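Local coordinates for small ribosomal subunit protein bS6 (PDB 1VMB) that probably binds 16S ribosomal RNA together with protein bS18, as a structural constituent of the small ribosomal subunit, at residues Ser23-Ala28 and Asp77-Tyr82; Tyr68-Phe73 and Glu102-Gln107. One frame throughout, in Å; residues are numbered along the deposited sequence.

Interaction 1: Ser23-Ala28 and Asp77-Tyr82; sequences SMFIIA and DYTVIY
Tyr-78 and Ile-26 face each other as a non-hydrogen-bonded antiparallel pair, their side chains running side by side in the same direction. The Ile-26 methyl CD1 lies over one face of the Tyr-78 ring, 3.7 Å from its centroid and 20° off the normal, a CH-pi contact. Met-24 reaches the same ring from another quarter: in one of its two conformers, SD sits at the edge, 4.8 Å from the centroid, in a Met-aromatic contact. With CG anti to the backbone N (chi1 -177°), that conformer also lays CG of Met-24 3.7 Å from Val-80 CG2. Were Tyr-78 an alanine, the Ile-26 methyl would probably lose the ring face it lies on, leaving a gap beside Met-24.

On the face shared by Phe-25, Thr-79 and Ile-81, Thr-79 CB stands over the Phe-25 ring, 3.9 Å from the centroid, while Ile-81 CD1 meets the ring edge 3.7 Å from CE1. Val-43 of helix 33-51 packs against Phe-25 and Ile-81. A water donates to Phe-25 O and Asp-77 O and accepts from Thr-79 OG1; the Asp-77 carboxylate itself is salt-bridged to Arg-36 and Arg-60.

Six backbone bonds join the strands, among them Phe-25 N to Thr-79 O at 3.0 Å. These are the two central strands of a four-stranded antiparallel sheet backed by helices, the ferredoxin-like alpha/beta sandwich characteristic of bS6.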
loop_
_atom_site.group_PDB
_atom_site.type_symbol
_atom_site.label_atom_id
_atom_site.label_comp_id
_atom_site.label_asym_id
_atom_site.label_seq_id
_atom_site.Cartn_x
_atom_site.Cartn_y
_atom_site.Cartn_z
ATOM N N SER A 23 0.154 -3.709 -1.250
ATOM C CA SER A 23 -0.803 -2.605 -1.327
ATOM C C SER A 23 -0.129 -1.416 -1.912
ATOM O O SER A 23 0.878 -0.935 -1.366
ATOM C CB SER A 23 -1.369 -2.236 0.062
ATOM O OG SER A 23 -2.488 -1.366 -0.077
ATOM N N MET A 24 -0.659 -0.949 -3.049
ATOM C CA MET A 24 -0.122 0.213 -3.762
ATOM C C MET A 24 -1.108 1.314 -3.517
ATOM O O MET A 24 -2.333 1.112 -3.694
ATOM C CB MET A 24 0.010 -0.037 -5.273
ATOM C CG MET A 24 0.638 1.139 -6.043
ATOM S SD MET A 24 0.550 0.971 -7.833
ATOM C CE MET A 24 -0.913 1.945 -8.086
ATOM N N PHE A 25 -0.609 2.482 -3.130
ATOM C CA PHE A 25 -1.473 3.638 -2.966
ATOM C C PHE A 25 -0.840 4.888 -3.598
ATOM O O PHE A 25 0.394 5.001 -3.593
ATOM C CB PHE A 25 -1.835 3.869 -1.505
ATOM C CG PHE A 25 -0.646 4.053 -0.578
ATOM C CD1 PHE A 25 0.076 2.965 -0.057
ATOM C CD2 PHE A 25 -0.261 5.308 -0.181
ATOM C CE1 PHE A 25 1.118 3.173 0.762
ATOM C CE2 PHE A 25 0.809 5.509 0.648
ATOM C CZ PHE A 25 1.505 4.435 1.133
ATOM N N ILE A 26 -1.669 5.804 -4.127
ATOM C CA ILE A 26 -1.178 6.972 -4.857
ATOM C C ILE A 26 -1.720 8.220 -4.157
ATOM O O ILE A 26 -2.907 8.346 -3.977
ATOM C CB ILE A 26 -1.684 6.927 -6.333
ATOM C CG1 ILE A 26 -1.246 5.617 -6.988
ATOM C CG2 ILE A 26 -1.234 8.112 -7.124
ATOM C CD1 ILE A 26 -1.769 5.381 -8.367
ATOM N N ILE A 27 -0.837 9.126 -3.780
ATOM C CA ILE A 27 -1.170 10.353 -3.116
ATOM C C ILE A 27 -1.228 11.462 -4.156
ATOM O O ILE A 27 -0.378 11.577 -5.107
ATOM C CB ILE A 27 -0.138 10.667 -1.981
ATOM C CG1 ILE A 27 -0.027 9.500 -0.956
ATOM C CG2 ILE A 27 -0.494 11.984 -1.331
ATOM C CD1 ILE A 27 1.149 9.623 0.028
ATOM N N ALA A 28 -2.244 12.295 -3.983
ATOM C CA ALA A 28 -2.461 13.436 -4.825
ATOM C C ALA A 28 -1.230 14.324 -4.882
ATOM O O ALA A 28 -0.535 14.580 -3.858
ATOM C CB ALA A 28 -3.634 14.238 -4.314
ATOM N N ASP A 77 1.792 10.367 -6.465
ATOM C CA ASP A 77 3.017 9.872 -5.811
ATOM C C ASP A 77 2.735 8.437 -5.386
ATOM O O ASP A 77 1.899 8.219 -4.527
ATOM C CB ASP A 77 3.356 10.777 -4.630
ATOM C CG ASP A 77 4.637 10.413 -3.950
ATOM O OD1 ASP A 77 5.204 9.344 -4.240
ATOM O OD2 ASP A 77 5.207 11.204 -3.145
ATOM N N TYR A 78 3.456 7.510 -6.011
ATOM C CA TYR A 78 3.233 6.048 -5.800
ATOM C C TYR A 78 4.084 5.486 -4.673
ATOM O O TYR A 78 5.335 5.729 -4.628
ATOM C CB TYR A 78 3.593 5.277 -7.068
ATOM C CG TYR A 78 2.612 5.299 -8.250
ATOM C CD1 TYR A 78 2.340 6.468 -8.934
ATOM C CD2 TYR A 78 2.071 4.133 -8.760
ATOM C CE1 TYR A 78 1.570 6.469 -10.056
ATOM C CE2 TYR A 78 1.272 4.117 -9.915
ATOM C CZ TYR A 78 0.988 5.291 -10.536
ATOM O OH TYR A 78 0.260 5.353 -11.715
ATOM N N THR A 79 3.441 4.623 -3.882
ATOM C CA THR A 79 4.120 3.811 -2.911
ATOM C C THR A 79 3.536 2.419 -2.982
ATOM O O THR A 79 2.339 2.302 -3.156
ATOM C CB THR A 79 3.900 4.350 -1.516
ATOM O OG1 THR A 79 4.316 5.708 -1.430
ATOM C CG2 THR A 79 4.732 3.623 -0.559
ATOM N N VAL A 80 4.386 1.381 -2.855
ATOM C CA VAL A 80 3.873 0.001 -2.674
ATOM C C VAL A 80 4.438 -0.548 -1.378
ATOM O O VAL A 80 5.654 -0.364 -1.121
ATOM C CB VAL A 80 4.266 -0.908 -3.787
ATOM C CG1 VAL A 80 3.515 -2.243 -3.650
ATOM C CG2 VAL A 80 3.960 -0.301 -5.160
ATOM N N ILE A 81 3.620 -1.218 -0.571
ATOM C CA ILE A 81 4.078 -1.804 0.679
ATOM C C ILE A 81 3.796 -3.285 0.571
ATOM O O ILE A 81 2.663 -3.616 0.225
ATOM C CB ILE A 81 3.346 -1.217 1.902
ATOM C CG1 ILE A 81 3.694 0.256 2.047
ATOM C CG2 ILE A 81 3.734 -1.953 3.148
ATOM C CD1 ILE A 81 2.867 0.974 3.119
ATOM N N TYR A 82 4.802 -4.106 0.835
ATOM C CA TYR A 82 4.685 -5.546 0.867
ATOM C C TYR A 82 4.650 -5.969 2.301
ATOM O O TYR A 82 5.532 -5.574 3.078
ATOM C CB TYR A 82 5.859 -6.199 0.166
ATOM C CG TYR A 82 5.930 -5.791 -1.301
ATOM C CD1 TYR A 82 5.247 -6.492 -2.275
ATOM C CD2 TYR A 82 6.618 -4.661 -1.673
ATOM C CE1 TYR A 82 5.304 -6.088 -3.657
ATOM C CE2 TYR A 82 6.711 -4.252 -3.035
ATOM C CZ TYR A 82 6.042 -4.966 -4.009
ATOM O OH TYR A 82 6.126 -4.535 -5.346
HETATM O O HOH W 1 1.982 7.055 -2.115
#

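Interaction 2: Tyr68-Phe73 and Glu102-Gln107; sequences YEIKKF and EIIRWQ
Ile-70 to Phe-73 form a type I' beta turn whose flank touches Ile-104 near the start of strand 103-110. Both turn-corner residues, Lys-71 and Lys-72, have positive phi, and the ends are tied by reciprocal backbone bonds, with Phe-73 N 2.8 Å from Ile-70 O. The closest CA pair across the contact, Lys-71 and Ile-104, is 6.5 Å apart, and the junction is carried by side chains, with Ile-70 CG2 also against the carbonyl oxygen of Ile-104.

Ile-104 is the hub. Its CG1 is wedged between the backbone N and the carbonyl carbon (chi1 58°), and CD1 at the end of that branch meets two partners: Phe-73 CD2 at 3.9 Å, obliquely to the ring, and Ile-70 CG2 at 4.0 Å. In the bS6 fold this links the hairpin turn leading into central strand 73-85 with an outermost strand of the sheet; Ala-28 touches both Phe-73 and Ile-104.

Lys-71 slides past Ile-104 in the opposite direction, its CG 3.8 Å from Ile-104 CB, while the chain, bent at chi2, carries the ammonium end away. At the next residue of the strand, the Arg-105 guanidinium grips Gln-107 side-on: NE and NH2 both donate to Gln-107 OE1, each at 3.0 Å, with the oxygen only 3° out of the guanidinium plane.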
loop_
_atom_site.group_PDB
_atom_site.type_symbol
_atom_site.label_atom_id
_atom_site.label_comp_id
_atom_site.label_asym_id
_atom_site.label_seq_id
_atom_site.Cartn_x
_atom_site.Cartn_y
_atom_site.Cartn_z
ATOM N N TYR A 68 -4.423 8.627 -18.255
ATOM C CA TYR A 68 -5.519 9.598 -18.319
ATOM C C TYR A 68 -5.793 9.964 -16.845
ATOM O O TYR A 68 -5.341 9.263 -15.957
ATOM C CB TYR A 68 -6.789 9.009 -18.923
ATOM C CG TYR A 68 -6.622 8.417 -20.308
ATOM C CD1 TYR A 68 -6.725 9.209 -21.445
ATOM C CD2 TYR A 68 -6.343 7.067 -20.475
ATOM C CE1 TYR A 68 -6.538 8.656 -22.726
ATOM C CE2 TYR A 68 -6.164 6.513 -21.714
ATOM C CZ TYR A 68 -6.260 7.286 -22.844
ATOM O OH TYR A 68 -6.121 6.728 -24.097
ATOM N N GLU A 69 -6.628 10.970 -16.616
ATOM C CA GLU A 69 -6.795 11.560 -15.274
ATOM C C GLU A 69 -7.450 10.612 -14.263
ATOM O O GLU A 69 -8.284 9.773 -14.619
ATOM C CB GLU A 69 -7.581 12.883 -15.320
ATOM C CG GLU A 69 -7.264 13.751 -16.526
ATOM C CD GLU A 69 -7.630 15.236 -16.380
ATOM O OE1 GLU A 69 -8.528 15.593 -15.564
ATOM O OE2 GLU A 69 -7.019 16.052 -17.118
ATOM N N ILE A 70 -7.004 10.744 -13.017
ATOM C CA ILE A 70 -7.554 10.112 -11.843
ATOM C C ILE A 70 -7.899 11.275 -10.897
ATOM O O ILE A 70 -6.994 12.009 -10.501
ATOM C CB ILE A 70 -6.503 9.237 -11.159
ATOM C CG1 ILE A 70 -6.078 8.066 -12.053
ATOM C CG2 ILE A 70 -7.010 8.704 -9.833
ATOM C CD1 ILE A 70 -7.103 7.068 -12.265
ATOM N N LYS A 71 -9.186 11.432 -10.566
ATOM C CA LYS A 71 -9.659 12.460 -9.618
ATOM C C LYS A 71 -9.191 13.801 -10.116
ATOM O O LYS A 71 -8.769 14.700 -9.353
ATOM C CB LYS A 71 -9.138 12.206 -8.200
ATOM C CG LYS A 71 -9.635 10.933 -7.530
ATOM C CD LYS A 71 -11.078 11.052 -7.207
ATOM C CE LYS A 71 -11.600 9.880 -6.422
ATOM N NZ LYS A 71 -13.060 10.183 -6.120
ATOM N N LYS A 72 -9.242 13.954 -11.431
ATOM C CA LYS A 72 -8.828 15.195 -12.051
ATOM C C LYS A 72 -7.314 15.532 -11.960
ATOM O O LYS A 72 -6.927 16.637 -12.352
ATOM C CB LYS A 72 -9.695 16.363 -11.526
ATOM C CG LYS A 72 -11.218 16.069 -11.593
ATOM C CD LYS A 72 -12.033 17.160 -10.864
ATOM C CE LYS A 72 -13.547 17.028 -11.171
ATOM N N PHE A 73 -6.483 14.606 -11.471
ATOM C CA PHE A 73 -5.009 14.744 -11.525
ATOM C C PHE A 73 -4.420 13.924 -12.674
ATOM O O PHE A 73 -4.971 12.867 -13.054
ATOM C CB PHE A 73 -4.361 14.307 -10.215
ATOM C CG PHE A 73 -4.850 15.099 -9.024
ATOM C CD1 PHE A 73 -4.448 16.414 -8.854
ATOM C CD2 PHE A 73 -5.742 14.526 -8.102
ATOM C CE1 PHE A 73 -4.884 17.162 -7.777
ATOM C CE2 PHE A 73 -6.170 15.268 -6.996
ATOM C CZ PHE A 73 -5.749 16.587 -6.849
ATOM N N GLU A 102 -6.752 12.350 0.307
ATOM C CA GLU A 102 -5.449 12.627 -0.237
ATOM C C GLU A 102 -4.886 11.419 -0.989
ATOM O O GLU A 102 -4.005 11.590 -1.832
ATOM C CB GLU A 102 -4.515 12.999 0.895
ATOM C CG GLU A 102 -4.879 14.316 1.562
ATOM C CD GLU A 102 -5.925 14.211 2.673
ATOM O OE1 GLU A 102 -6.409 13.108 3.045
ATOM O OE2 GLU A 102 -6.279 15.294 3.196
ATOM N N ILE A 103 -5.309 10.222 -0.610
ATOM C CA ILE A 103 -4.983 9.018 -1.373
ATOM C C ILE A 103 -6.090 8.898 -2.453
ATOM O O ILE A 103 -7.271 8.558 -2.146
ATOM C CB ILE A 103 -4.895 7.766 -0.461
ATOM C CG1 ILE A 103 -3.655 7.914 0.449
ATOM C CG2 ILE A 103 -4.889 6.503 -1.301
ATOM C CD1 ILE A 103 -3.525 6.902 1.551
ATOM N N ILE A 104 -5.716 9.115 -3.733
ATOM C CA ILE A 104 -6.643 9.142 -4.858
ATOM C C ILE A 104 -6.866 7.787 -5.558
ATOM O O ILE A 104 -7.832 7.603 -6.295
ATOM C CB ILE A 104 -6.246 10.245 -5.891
ATOM C CG1 ILE A 104 -4.823 10.039 -6.423
ATOM C CG2 ILE A 104 -6.406 11.630 -5.229
ATOM C CD1 ILE A 104 -4.464 10.839 -7.559
ATOM N N ARG A 105 -5.981 6.853 -5.289
ATOM C CA ARG A 105 -6.167 5.502 -5.794
ATOM C C ARG A 105 -5.413 4.530 -4.913
ATOM O O ARG A 105 -4.308 4.844 -4.447
ATOM C CB ARG A 105 -5.744 5.380 -7.258
ATOM C CG ARG A 105 -5.620 3.887 -7.641
ATOM C CD ARG A 105 -6.111 3.448 -8.911
ATOM N NE ARG A 105 -6.162 1.962 -8.842
ATOM C CZ ARG A 105 -7.277 1.264 -8.866
ATOM N NH1 ARG A 105 -8.450 1.890 -8.913
ATOM N NH2 ARG A 105 -7.206 -0.063 -8.820
ATOM N N TRP A 106 -5.981 3.325 -4.696
ATOM C CA TRP A 106 -5.192 2.276 -4.040
ATOM C C TRP A 106 -5.632 0.929 -4.592
ATOM O O TRP A 106 -6.710 0.784 -5.197
ATOM C CB TRP A 106 -5.394 2.243 -2.515
ATOM C CG TRP A 106 -6.735 1.811 -2.062
ATOM C CD1 TRP A 106 -7.149 0.535 -1.727
ATOM C CD2 TRP A 106 -7.893 2.643 -1.926
ATOM N NE1 TRP A 106 -8.481 0.561 -1.375
ATOM C CE2 TRP A 106 -8.930 1.858 -1.410
ATOM C CE3 TRP A 106 -8.100 4.035 -2.029
ATOM C CZ2 TRP A 106 -10.188 2.393 -1.131
ATOM C CZ3 TRP A 106 -9.333 4.535 -1.784
ATOM C CH2 TRP A 106 -10.354 3.731 -1.315
ATOM N N GLN A 107 -4.817 -0.055 -4.321
ATOM C CA GLN A 107 -5.189 -1.419 -4.665
ATOM C C GLN A 107 -4.409 -2.364 -3.779
ATOM O O GLN A 107 -3.215 -2.189 -3.579
ATOM C CB GLN A 107 -4.909 -1.640 -6.133
ATOM C CG GLN A 107 -3.548 -1.208 -6.502
ATOM C CD GLN A 107 -3.379 -1.009 -7.951
ATOM O OE1 GLN A 107 -4.192 -0.324 -8.550
ATOM N NE2 GLN A 107 -2.281 -1.544 -8.517
#

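Overall arrangement
Interaction 1 is a buried contact, its centre about 5 Å from the centre of the chain, whereas interaction 2 lies at the surface, its centre about 14 Å from that point; the two contact centres are about 11 Å apart. Both involve the same sheet: strand 19-27 is flanked by 73-85 on one side and 103-110 on the other, and Met-24 O to Gln-107 N, 2.8 Å, probably bonds segment to segment. The chemistry follows position. Paired central strands in interaction 1 combine regular backbone bonding with packing on both faces, burying 557 Å². Interaction 2 buries 218 Å² and brings a turn against an outermost strand through aliphatic and aromatic carbons.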